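Local coordinates for protein (S)-ureidoglycine aminohydrolase (Escherichia coli, PDB 1RC6) that catalyses the manganese-dependent, stereospecific hydrolysis of (S)-ureidoglycine to (S)-ureidoglycolate and ammonia during the anaerobic use of allantoin as a nitrogen source, at residues A19-K22 with F26-L29; N37-F42 with A47-T52; Q128-K133 with M179-L184; W145-N150 with L175-N180. All blocks are in the same frame, centred on the assembly; numbering follows the deposited sequence.

In the fold
In this bicupin, interaction 3 lies near the centre of the chain and is fully buried, while the other three lie towards the periphery and are partly buried. In interaction 3, strands 127-135 and 179-186 belong to different sheets and meet through aromatic and methionine side chains. Interaction 4 lies further along the same second segment, sharing Met179 and Asn180, with a partly buried aromatic pair. Interactions 1 and 2 are more local. The first is a hairpin at the edge of the seven-stranded sheet with two backbone bonds; the second, a loop over the edge strand of the six-stranded one, has a single backbone bond plus apolar packing. Interaction 2 also touches interaction 3, where Phe42 packs on Leu131.

Interaction 1: residues A19-K22 with F26-L29; sequences AIVK and FALL
The Phe26 ring is approached obliquely by two aliphatic groups of the neighbouring strand, one at each flank: CG2 of Ile20 lies 3.7 Å from CE1, and CG of Lys22 lies 3.4 Å from CE2. The lysine chain runs alongside the ring and points the same way, whereas the isoleucine crosses it at about a right angle. In Ile20, CG1 is turned anti to the backbone N (chi1 170°), which leaves CG2 facing Phe26; the same methyl also packs on CB of Leu28, at 3.5 Å. Leu215 and Asp216 further cover the Phe26 side chain, which lies about 5 Å from that of Gln236, a probable manganese and substrate ligand.

The backbones form a small antiparallel beta hairpin. Leu28 N donates to Ile20 O over 2.7 Å in a nearly straight bond (160° at the hydrogen), and Lys22 N reaches Phe26 O at the same 2.7 Å but in a more bent bond (132° at the hydrogen). Beyond the first of these bonds, the CA-H of Ala19 points to Leu28 O. Val21 and Ala27 form a non-hydrogen-bonded pair whose side chains, CG2 against CB at 4.0 Å, lie together.

Strand 26-29 is in turn bonded to strand 227-230, so segment 19-22 is the outermost addition to the seven-stranded sheet. With two backbone bonds, and the aliphatic carbons of Ile20 and Lys22 against Phe26, this edge is probably held by apolar contact as much as by hydrogen bonding.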
loop_
_atom_site.group_PDB
_atom_site.type_symbol
_atom_site.label_atom_id
_atom_site.label_comp_id
_atom_site.label_asym_id
_atom_site.label_seq_id
_atom_site.Cartn_x
_atom_site.Cartn_y
_atom_site.Cartn_z
ATOM N N ALA A 19 -2.576 15.621 9.496
ATOM C CA ALA A 19 -2.941 14.325 10.064
ATOM C C ALA A 19 -4.276 14.367 10.816
ATOM O O ALA A 19 -4.332 14.773 11.974
ATOM C CB ALA A 19 -1.824 13.836 10.997
ATOM N N ILE A 20 -5.344 13.936 10.151
ATOM C CA ILE A 20 -6.671 13.915 10.747
ATOM C C ILE A 20 -7.180 12.488 10.855
ATOM O O ILE A 20 -6.778 11.627 10.078
ATOM C CB ILE A 20 -7.667 14.717 9.896
ATOM C CG1 ILE A 20 -9.097 14.488 10.402
ATOM C CG2 ILE A 20 -7.557 14.301 8.436
ATOM C CD1 ILE A 20 -9.319 14.892 11.860
ATOM N N VAL A 21 -8.073 12.245 11.806
ATOM C CA VAL A 21 -8.632 10.914 12.008
ATOM C C VAL A 21 -10.134 10.925 12.275
ATOM O O VAL A 21 -10.655 11.852 12.887
ATOM C CB VAL A 21 -7.926 10.208 13.182
ATOM C CG1 VAL A 21 -8.668 8.927 13.562
ATOM C CG2 VAL A 21 -6.487 9.893 12.792
ATOM N N LYS A 22 -10.822 9.888 11.800
ATOM C CA LYS A 22 -12.264 9.733 11.991
ATOM C C LYS A 22 -12.608 8.248 12.132
ATOM O O LYS A 22 -13.579 7.768 11.544
ATOM C CB LYS A 22 -13.041 10.324 10.810
ATOM C CG LYS A 22 -12.962 11.836 10.685
ATOM C CD LYS A 22 -13.750 12.545 11.779
ATOM C CE LYS A 22 -13.694 14.062 11.597
ATOM N NZ LYS A 22 -14.503 14.804 12.613
ATOM N N PHE A 26 -12.328 7.417 8.167
ATOM C CA PHE A 26 -11.142 7.712 7.390
ATOM C C PHE A 26 -10.070 8.317 8.275
ATOM O O PHE A 26 -10.333 8.703 9.412
ATOM C CB PHE A 26 -11.489 8.647 6.221
ATOM C CG PHE A 26 -11.324 10.110 6.533
ATOM C CD1 PHE A 26 -10.117 10.755 6.278
ATOM C CD2 PHE A 26 -12.374 10.840 7.093
ATOM C CE1 PHE A 26 -9.952 12.108 6.576
ATOM C CE2 PHE A 26 -12.222 12.199 7.396
ATOM C CZ PHE A 26 -11.008 12.833 7.137
ATOM N N ALA A 27 -8.854 8.381 7.749
ATOM C CA ALA A 27 -7.725 8.938 8.477
ATOM C C ALA A 27 -6.668 9.366 7.485
ATOM O O ALA A 27 -6.375 8.644 6.540
ATOM C CB ALA A 27 -7.146 7.899 9.407
ATOM N N LEU A 28 -6.113 10.551 7.686
ATOM C CA LEU A 28 -5.061 11.045 6.819
ATOM C C LEU A 28 -3.834 11.005 7.703
ATOM O O LEU A 28 -3.799 11.620 8.759
ATOM C CB LEU A 28 -5.355 12.476 6.364
ATOM C CG LEU A 28 -4.339 13.237 5.499
ATOM C CD1 LEU A 28 -3.113 13.562 6.325
ATOM C CD2 LEU A 28 -3.951 12.426 4.292
ATOM N N LEU A 29 -2.840 10.242 7.287
ATOM C CA LEU A 29 -1.611 10.099 8.048
ATOM C C LEU A 29 -0.443 10.579 7.225
ATOM O O LEU A 29 -0.420 10.412 6.009
ATOM C CB LEU A 29 -1.387 8.632 8.415
ATOM C CG LEU A 29 -1.960 8.075 9.719
ATOM C CD1 LEU A 29 -3.254 8.761 10.110
ATOM C CD2 LEU A 29 -2.170 6.591 9.528
#

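Interaction 2: residues N37-F42 with A47-T52; sequences NIIPGF and ATILST
Asn37 and Ala47 supply the polar part of this contact: the backbone N of Asn37 donates to Ala47 O over 2.6 Å, in a nearly straight bond (163° at the hydrogen) that enters along the C=O axis. It ties the incoming loop to the edge strand at one point, and from there the loop departs from the strand.

The packing contacts fall into two groups. In the first, the Asn37 side chain crosses that of Ile49 at about a right angle. With CG beside its own backbone N (chi1 -69°), the flat amide group is laid across the isoleucine, and Asn37 CG comes to 3.6 Å from Ile49 CD1. With an alanine here, Ile49 would probably lose this cover over CD1 and CG1, opening a gap between loop and strand that the backbone bond alone does not fill. In the second group, Ile39 sends CD1 toward the strand, where it lies 3.9 Å from Ile49 CG1 and 4.1 Å from Ala47 CB. The Phe42 ring approaches the same alanine methyl more loosely and obliquely. Tyr62 touches both isoleucines from the next strand.

Within the loop, a type II beta turn runs from Ile39 to Phe42, closed by Phe42 N to Ile39 O at 3.0 Å, with Gly41 at a positive phi; the side chains at its two ends both start toward the strand. The result is a connecting loop folded back over the outermost strand of the six-stranded sheet in the N-terminal cupin domain.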
loop_
_atom_site.group_PDB
_atom_site.type_symbol
_atom_site.label_atom_id
_atom_site.label_comp_id
_atom_site.label_asym_id
_atom_site.label_seq_id
_atom_site.Cartn_x
_atom_site.Cartn_y
_atom_site.Cartn_z
ATOM N N ASN A 37 8.405 2.634 14.320
ATOM C CA ASN A 37 8.024 1.437 15.052
ATOM C C ASN A 37 9.163 0.429 15.060
ATOM O O ASN A 37 9.743 0.120 14.014
ATOM C CB ASN A 37 6.810 0.797 14.395
ATOM C CG ASN A 37 5.561 1.612 14.558
ATOM O OD1 ASN A 37 5.007 1.682 15.649
ATOM N ND2 ASN A 37 5.106 2.236 13.476
ATOM N N ILE A 38 9.489 -0.084 16.240
ATOM C CA ILE A 38 10.542 -1.083 16.364
ATOM C C ILE A 38 9.847 -2.415 16.218
ATOM O O ILE A 38 9.180 -2.855 17.135
ATOM C CB ILE A 38 11.203 -1.051 17.744
ATOM C CG1 ILE A 38 12.019 0.233 17.905
ATOM C CG2 ILE A 38 12.046 -2.294 17.934
ATOM C CD1 ILE A 38 13.110 0.382 16.890
ATOM N N ILE A 39 9.992 -3.051 15.064
ATOM C CA ILE A 39 9.345 -4.333 14.837
ATOM C C ILE A 39 10.374 -5.454 14.752
ATOM O O ILE A 39 11.259 -5.430 13.900
ATOM C CB ILE A 39 8.533 -4.326 13.524
ATOM C CG1 ILE A 39 7.520 -3.177 13.540
ATOM C CG2 ILE A 39 7.810 -5.656 13.350
ATOM C CD1 ILE A 39 6.774 -3.010 12.232
ATOM N N PRO A 40 10.268 -6.455 15.635
ATOM C CA PRO A 40 11.233 -7.559 15.584
ATOM C C PRO A 40 11.345 -8.160 14.168
ATOM O O PRO A 40 10.346 -8.369 13.473
ATOM C CB PRO A 40 10.688 -8.548 16.619
ATOM C CG PRO A 40 9.219 -8.231 16.674
ATOM C CD PRO A 40 9.195 -6.723 16.607
ATOM N N GLY A 41 12.580 -8.414 13.747
ATOM C CA GLY A 41 12.827 -8.951 12.427
ATOM C C GLY A 41 13.270 -7.871 11.454
ATOM O O GLY A 41 13.896 -8.159 10.440
ATOM N N PHE A 42 12.940 -6.620 11.736
ATOM C CA PHE A 42 13.341 -5.554 10.831
ATOM C C PHE A 42 14.662 -4.948 11.309
ATOM O O PHE A 42 14.743 -4.390 12.404
ATOM C CB PHE A 42 12.233 -4.498 10.729
ATOM C CG PHE A 42 10.960 -5.005 10.060
ATOM C CD1 PHE A 42 10.139 -5.950 10.697
ATOM C CD2 PHE A 42 10.587 -4.546 8.793
ATOM C CE1 PHE A 42 8.963 -6.429 10.077
ATOM C CE2 PHE A 42 9.417 -5.015 8.157
ATOM C CZ PHE A 42 8.599 -5.962 8.803
ATOM N N ALA A 47 10.777 1.468 10.244
ATOM C CA ALA A 47 9.457 0.944 9.906
ATOM C C ALA A 47 8.381 1.761 10.589
ATOM O O ALA A 47 8.463 2.081 11.774
ATOM C CB ALA A 47 9.327 -0.520 10.308
ATOM N N THR A 48 7.366 2.117 9.826
ATOM C CA THR A 48 6.285 2.877 10.388
ATOM C C THR A 48 4.950 2.253 10.012
ATOM O O THR A 48 4.545 2.245 8.855
ATOM C CB THR A 48 6.387 4.351 9.941
ATOM O OG1 THR A 48 5.090 4.950 9.977
ATOM C CG2 THR A 48 6.978 4.456 8.550
ATOM N N ILE A 49 4.299 1.684 11.014
ATOM C CA ILE A 49 2.995 1.050 10.856
ATOM C C ILE A 49 1.924 2.096 10.503
ATOM O O ILE A 49 1.910 3.191 11.070
ATOM C CB ILE A 49 2.603 0.348 12.152
ATOM C CG1 ILE A 49 3.614 -0.749 12.459
ATOM C CG2 ILE A 49 1.216 -0.207 12.047
ATOM C CD1 ILE A 49 3.519 -1.275 13.872
ATOM N N LEU A 50 1.035 1.751 9.569
ATOM C CA LEU A 50 -0.026 2.654 9.129
ATOM C C LEU A 50 -1.395 2.161 9.575
ATOM O O LEU A 50 -1.756 2.312 10.726
ATOM C CB LEU A 50 0.033 2.806 7.611
ATOM C CG LEU A 50 1.427 3.286 7.170
ATOM C CD1 LEU A 50 1.499 3.390 5.661
ATOM C CD2 LEU A 50 1.729 4.625 7.798
ATOM N N SER A 51 -2.167 1.570 8.681
ATOM C CA SER A 51 -3.469 1.068 9.087
ATOM C C SER A 51 -3.333 -0.186 9.967
ATOM O O SER A 51 -2.404 -0.981 9.809
ATOM C CB SER A 51 -4.308 0.745 7.850
ATOM O OG SER A 51 -4.543 1.912 7.076
ATOM N N THR A 52 -4.261 -0.349 10.905
ATOM C CA THR A 52 -4.286 -1.509 11.802
ATOM C C THR A 52 -5.740 -1.686 12.203
ATOM O O THR A 52 -6.543 -0.780 12.019
ATOM C CB THR A 52 -3.482 -1.275 13.096
ATOM O OG1 THR A 52 -4.119 -0.252 13.867
ATOM C CG2 THR A 52 -2.056 -0.842 12.790
#

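Interaction 3: residues Q128-K133 with M179-L184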
loop_
_atom_site.group_PDB
_atom_site.type_symbol
_atom_site.label_atom_id
_atom_site.label_comp_id
_atom_site.label_asym_id
_atom_site.label_seq_id
_atom_site.Cartn_x
_atom_site.Cartn_y
_atom_site.Cartn_z
ATOM N N GLN A 128 13.122 2.425 -0.431
ATOM C CA GLN A 128 11.866 2.551 0.291
ATOM C C GLN A 128 10.813 1.546 -0.150
ATOM O O GLN A 128 10.567 1.362 -1.337
ATOM C CB GLN A 128 11.343 3.976 0.150
ATOM C CG GLN A 128 9.996 4.204 0.775
ATOM C CD GLN A 128 9.712 5.671 0.976
ATOM O OE1 GLN A 128 10.187 6.264 1.941
ATOM N NE2 GLN A 128 8.946 6.274 0.059
ATOM N N ILE A 129 10.171 0.921 0.831
ATOM C CA ILE A 129 9.169 -0.100 0.570
ATOM C C ILE A 129 7.784 0.132 1.204
ATOM O O ILE A 129 7.648 0.825 2.216
ATOM C CB ILE A 129 9.765 -1.470 1.013
ATOM C CG1 ILE A 129 9.753 -2.409 -0.177
ATOM C CG2 ILE A 129 9.081 -2.028 2.229
ATOM C CD1 ILE A 129 10.697 -1.944 -1.281
ATOM N N PHE A 130 6.753 -0.431 0.576
ATOM C CA PHE A 130 5.383 -0.348 1.086
ATOM C C PHE A 130 4.969 -1.782 1.380
ATOM O O PHE A 130 5.005 -2.622 0.489
ATOM C CB PHE A 130 4.428 0.227 0.049
ATOM C CG PHE A 130 2.983 0.156 0.465
ATOM C CD1 PHE A 130 2.513 0.924 1.521
ATOM C CD2 PHE A 130 2.109 -0.718 -0.159
ATOM C CE1 PHE A 130 1.199 0.819 1.950
ATOM C CE2 PHE A 130 0.792 -0.838 0.259
ATOM C CZ PHE A 130 0.334 -0.068 1.316
ATOM N N LEU A 131 4.577 -2.064 2.618
ATOM C CA LEU A 131 4.187 -3.413 3.016
ATOM C C LEU A 131 2.741 -3.526 3.397
ATOM O O LEU A 131 2.153 -2.571 3.900
ATOM C CB LEU A 131 5.030 -3.890 4.190
ATOM C CG LEU A 131 6.323 -4.609 3.825
ATOM C CD1 LEU A 131 7.020 -5.000 5.105
ATOM C CD2 LEU A 131 6.028 -5.840 2.950
ATOM N N TYR A 132 2.186 -4.719 3.196
ATOM C CA TYR A 132 0.790 -4.965 3.489
ATOM C C TYR A 132 0.547 -6.418 3.829
ATOM O O TYR A 132 1.154 -7.310 3.237
ATOM C CB TYR A 132 -0.043 -4.578 2.270
ATOM C CG TYR A 132 -1.522 -4.868 2.375
ATOM C CD1 TYR A 132 -2.019 -6.152 2.185
ATOM C CD2 TYR A 132 -2.437 -3.843 2.626
ATOM C CE1 TYR A 132 -3.396 -6.404 2.229
ATOM C CE2 TYR A 132 -3.808 -4.089 2.676
ATOM C CZ TYR A 132 -4.281 -5.365 2.469
ATOM O OH TYR A 132 -5.643 -5.594 2.445
ATOM N N LYS A 133 -0.336 -6.662 4.789
ATOM C CA LYS A 133 -0.660 -8.027 5.166
ATOM C C LYS A 133 -2.086 -8.085 5.678
ATOM O O LYS A 133 -2.591 -7.114 6.218
ATOM C CB LYS A 133 0.286 -8.533 6.253
ATOM C CG LYS A 133 0.070 -7.883 7.620
ATOM C CD LYS A 133 0.847 -8.596 8.722
ATOM C CE LYS A 133 0.644 -7.918 10.056
ATOM N NZ LYS A 133 1.330 -8.619 11.172
ATOM N N MET A 179 -8.223 -10.311 -2.530
ATOM C CA MET A 179 -7.815 -8.915 -2.434
ATOM C C MET A 179 -7.132 -8.502 -3.714
ATOM O O MET A 179 -6.958 -9.307 -4.619
ATOM C CB MET A 179 -6.831 -8.713 -1.284
ATOM C CG MET A 179 -5.598 -9.560 -1.433
ATOM S SD MET A 179 -4.103 -8.784 -0.817
ATOM C CE MET A 179 -4.010 -9.489 0.675
ATOM N N ASN A 180 -6.755 -7.233 -3.787
ATOM C CA ASN A 180 -6.053 -6.723 -4.945
ATOM C C ASN A 180 -5.432 -5.380 -4.599
ATOM O O ASN A 180 -5.899 -4.698 -3.696
ATOM C CB ASN A 180 -7.001 -6.587 -6.128
ATOM C CG ASN A 180 -6.287 -6.738 -7.468
ATOM O OD1 ASN A 180 -6.905 -7.069 -8.480
ATOM N ND2 ASN A 180 -4.988 -6.488 -7.481
ATOM N N MET A 181 -4.354 -5.030 -5.289
ATOM C CA MET A 181 -3.673 -3.761 -5.077
ATOM C C MET A 181 -3.805 -2.991 -6.387
ATOM O O MET A 181 -3.714 -3.575 -7.467
ATOM C CB MET A 181 -2.184 -3.977 -4.755
ATOM C CG MET A 181 -1.865 -4.673 -3.431
ATOM S SD MET A 181 -2.214 -3.713 -1.922
ATOM C CE MET A 181 -1.895 -2.073 -2.489
ATOM N N HIS A 182 -4.036 -1.690 -6.304
ATOM C CA HIS A 182 -4.170 -0.895 -7.516
ATOM C C HIS A 182 -3.359 0.386 -7.421
ATOM O O HIS A 182 -3.036 0.848 -6.333
ATOM C CB HIS A 182 -5.635 -0.506 -7.766
ATOM C CG HIS A 182 -6.571 -1.665 -7.857
ATOM N ND1 HIS A 182 -7.138 -2.250 -6.748
ATOM C CD2 HIS A 182 -7.045 -2.345 -8.925
ATOM C CE1 HIS A 182 -7.925 -3.242 -7.128
ATOM N NE2 HIS A 182 -7.885 -3.320 -8.446
ATOM N N ILE A 183 -3.037 0.952 -8.575
ATOM C CA ILE A 183 -2.320 2.210 -8.640
ATOM C C ILE A 183 -3.122 3.096 -9.585
ATOM O O ILE A 183 -3.458 2.672 -10.688
ATOM C CB ILE A 183 -0.902 2.051 -9.221
ATOM C CG1 ILE A 183 0.091 1.695 -8.114
ATOM C CG2 ILE A 183 -0.489 3.346 -9.917
ATOM C CD1 ILE A 183 1.540 1.546 -8.596
ATOM N N LEU A 184 -3.451 4.306 -9.144
ATOM C CA LEU A 184 -4.190 5.257 -9.974
ATOM C C LEU A 184 -3.254 6.412 -10.312
ATOM O O LEU A 184 -2.546 6.915 -9.435
ATOM C CB LEU A 184 -5.424 5.784 -9.238
ATOM C CG LEU A 184 -6.763 5.183 -9.678
ATOM C CD1 LEU A 184 -7.884 5.652 -8.769
ATOM C CD2 LEU A 184 -7.041 5.586 -11.116
#
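The Tyr132 hydroxyl is held by a hydrogen bond to NH1 of Arg134, two residues on, while the ring it belongs to is met by two methionines from strand 179-186. This is the central interface of a bicupin: strand 127-135 of the six-stranded sheet faces strand 179-186 of the seven-stranded one, and between these two segments the contact is made by side chains. The closest CA atoms, those of Tyr132 and Met181, stay 9.7 Å apart.

Tyr132 and Phe130 both carry CG anti to the backbone N (chi1 176° for the tyrosine), and both rings are thus extended toward the opposite sheet. The methionines answer in different ways. In Met181, CG lies beside the backbone N and the bend at chi2 brings SD over the face of Tyr132, 4.6 Å from the ring centroid and only 15° from its normal. A further bend at chi3 turns the CE methyl toward Phe130, 4.0 Å from CE2, so one flexible chain bridges two aromatic rings. Met179 slides past the tyrosine in the opposing direction, and its sulfur is oblique to the ring.

All four residues are buried. Phe59 stacks on the Tyr132 ring, and Ser252 of strand 247-254 touches both Tyr132 and Met181. Two Met-aromatic contacts therefore converge on one tyrosine; in the second, the CE methyl of Met179 lies at the ring edge, near its plane, 3.5 Å from Tyr132 CE1.

Interaction 4: residues W145-N150 with L175-N180; sequences WLVSGN and LGFDMN
Trp145 carries its indole in the position between the backbone N and carbonyl carbon (chi1 58°), and Phe177 turns CG to the side of its own backbone N (chi1 -72°); together these torsions bring the phenyl edge down on the indole face. The pair is T-shaped, with the Phe177 ring centroid 4.8 Å from that of the six-membered ring of Trp145 and the planes at 83°. CE2 of Phe177 stands 3.5 Å above the indole plane of Trp145, over the six-membered ring and almost equally far from its six carbons.

The next atom of the phenyl rim meets the backbone: CZ of Phe177 lies 3.5 Å from Trp145 O, which sits at the ring edge near its plane. Val147 adds CG2, 3.9 Å from Phe177 CZ. Tyr110 also meets the phenyl ring. An alanine in place of Phe177 is likely to leave the indole face without its aromatic partner and open a gap beside Val147.

The contact joins the edge strand 147-150 of one sheet to the approach to strand 179-186 of the other. Lacking a polar bond between the two segments, it probably rests on van der Waals contact and on the weak attraction of a phenyl C-H edge for the indole face, with the phenylalanine buried and the tryptophan largely exposed.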
loop_
_atom_site.group_PDB
_atom_site.type_symbol
_atom_site.label_atom_id
_atom_site.label_comp_id
_atom_site.label_asym_id
_atom_site.label_seq_id
_atom_site.Cartn_x
_atom_site.Cartn_y
_atom_site.Cartn_z
ATOM N N TRP A 145 -1.783 -17.558 -5.356
ATOM C CA TRP A 145 -0.412 -17.969 -5.627
ATOM C C TRP A 145 0.548 -16.785 -5.752
ATOM O O TRP A 145 0.138 -15.654 -6.022
ATOM C CB TRP A 145 -0.360 -18.811 -6.899
ATOM C CG TRP A 145 -0.900 -18.108 -8.086
ATOM C CD1 TRP A 145 -0.220 -17.280 -8.938
ATOM C CD2 TRP A 145 -2.259 -18.134 -8.542
ATOM N NE1 TRP A 145 -1.076 -16.790 -9.902
ATOM C CE2 TRP A 145 -2.333 -17.297 -9.685
ATOM C CE3 TRP A 145 -3.422 -18.783 -8.093
ATOM C CZ2 TRP A 145 -3.530 -17.093 -10.395
ATOM C CZ3 TRP A 145 -4.611 -18.583 -8.793
ATOM C CH2 TRP A 145 -4.656 -17.742 -9.937
ATOM N N LEU A 146 1.830 -17.072 -5.550
ATOM C CA LEU A 146 2.876 -16.067 -5.624
ATOM C C LEU A 146 2.786 -15.310 -6.935
ATOM O O LEU A 146 2.629 -15.905 -7.993
ATOM C CB LEU A 146 4.238 -16.760 -5.494
ATOM C CG LEU A 146 5.637 -16.164 -5.755
ATOM C CD1 LEU A 146 5.589 -14.839 -6.479
ATOM C CD2 LEU A 146 6.350 -16.029 -4.443
ATOM N N VAL A 147 2.861 -13.991 -6.855
ATOM C CA VAL A 147 2.843 -13.155 -8.045
ATOM C C VAL A 147 3.914 -12.093 -7.846
ATOM O O VAL A 147 4.059 -11.554 -6.754
ATOM C CB VAL A 147 1.489 -12.465 -8.246
ATOM C CG1 VAL A 147 1.532 -11.596 -9.492
ATOM C CG2 VAL A 147 0.402 -13.499 -8.361
ATOM N N SER A 148 4.672 -11.804 -8.896
ATOM C CA SER A 148 5.722 -10.805 -8.810
ATOM C C SER A 148 5.967 -10.156 -10.172
ATOM O O SER A 148 5.742 -10.770 -11.206
ATOM C CB SER A 148 6.999 -11.457 -8.287
ATOM O OG SER A 148 8.018 -10.486 -8.107
ATOM N N GLY A 149 6.413 -8.910 -10.172
ATOM C CA GLY A 149 6.667 -8.221 -11.423
ATOM C C GLY A 149 6.949 -6.750 -11.184
ATOM O O GLY A 149 7.334 -6.352 -10.075
ATOM N N ASN A 150 6.771 -5.932 -12.212
ATOM C CA ASN A 150 6.992 -4.510 -12.061
ATOM C C ASN A 150 5.771 -3.808 -12.600
ATOM O O ASN A 150 5.119 -4.309 -13.510
ATOM C CB ASN A 150 8.238 -4.057 -12.824
ATOM C CG ASN A 150 8.737 -2.688 -12.363
ATOM O OD1 ASN A 150 8.087 -1.660 -12.603
ATOM N ND2 ASN A 150 9.891 -2.673 -11.679
ATOM N N LEU A 175 -11.198 -15.850 -8.047
ATOM C CA LEU A 175 -11.659 -16.021 -6.682
ATOM C C LEU A 175 -10.586 -16.571 -5.775
ATOM O O LEU A 175 -10.727 -16.533 -4.550
ATOM C CB LEU A 175 -12.865 -16.953 -6.642
ATOM C CG LEU A 175 -14.034 -16.571 -7.555
ATOM C CD1 LEU A 175 -15.175 -17.535 -7.330
ATOM C CD2 LEU A 175 -14.473 -15.140 -7.275
ATOM N N GLY A 176 -9.522 -17.104 -6.371
ATOM C CA GLY A 176 -8.434 -17.643 -5.576
ATOM C C GLY A 176 -7.921 -16.507 -4.719
ATOM O O GLY A 176 -7.489 -16.706 -3.565
ATOM N N PHE A 177 -7.990 -15.305 -5.291
ATOM C CA PHE A 177 -7.555 -14.102 -4.602
ATOM C C PHE A 177 -8.726 -13.421 -3.900
ATOM O O PHE A 177 -9.820 -13.318 -4.445
ATOM C CB PHE A 177 -6.897 -13.142 -5.588
ATOM C CG PHE A 177 -5.545 -13.596 -6.064
ATOM C CD1 PHE A 177 -4.386 -13.056 -5.522
ATOM C CD2 PHE A 177 -5.431 -14.598 -7.021
ATOM C CE1 PHE A 177 -3.134 -13.513 -5.927
ATOM C CE2 PHE A 177 -4.197 -15.056 -7.428
ATOM C CZ PHE A 177 -3.045 -14.515 -6.882
ATOM N N ASP A 178 -8.477 -12.965 -2.677
ATOM C CA ASP A 178 -9.487 -12.298 -1.883
ATOM C C ASP A 178 -9.119 -10.822 -1.690
ATOM O O ASP A 178 -9.633 -10.159 -0.796
ATOM C CB ASP A 178 -9.614 -12.996 -0.530
ATOM C CG ASP A 178 -8.385 -12.815 0.338
ATOM O OD1 ASP A 178 -7.377 -12.261 -0.150
ATOM O OD2 ASP A 178 -8.431 -13.237 1.516
ATOM N N MET A 179 -8.223 -10.311 -2.530
ATOM C CA MET A 179 -7.815 -8.915 -2.434
ATOM C C MET A 179 -7.132 -8.502 -3.714
ATOM O O MET A 179 -6.958 -9.307 -4.619
ATOM C CB MET A 179 -6.831 -8.713 -1.284
ATOM C CG MET A 179 -5.598 -9.560 -1.433
ATOM S SD MET A 179 -4.103 -8.784 -0.817
ATOM C CE MET A 179 -4.010 -9.489 0.675
ATOM N N ASN A 180 -6.755 -7.233 -3.787
ATOM C CA ASN A 180 -6.053 -6.723 -4.945
ATOM C C ASN A 180 -5.432 -5.380 -4.599
ATOM O O ASN A 180 -5.899 -4.698 -3.696
ATOM C CB ASN A 180 -7.001 -6.587 -6.128
ATOM C CG ASN A 180 -6.287 -6.738 -7.468
ATOM O OD1 ASN A 180 -6.905 -7.069 -8.480
ATOM N ND2 ASN A 180 -4.988 -6.488 -7.481
#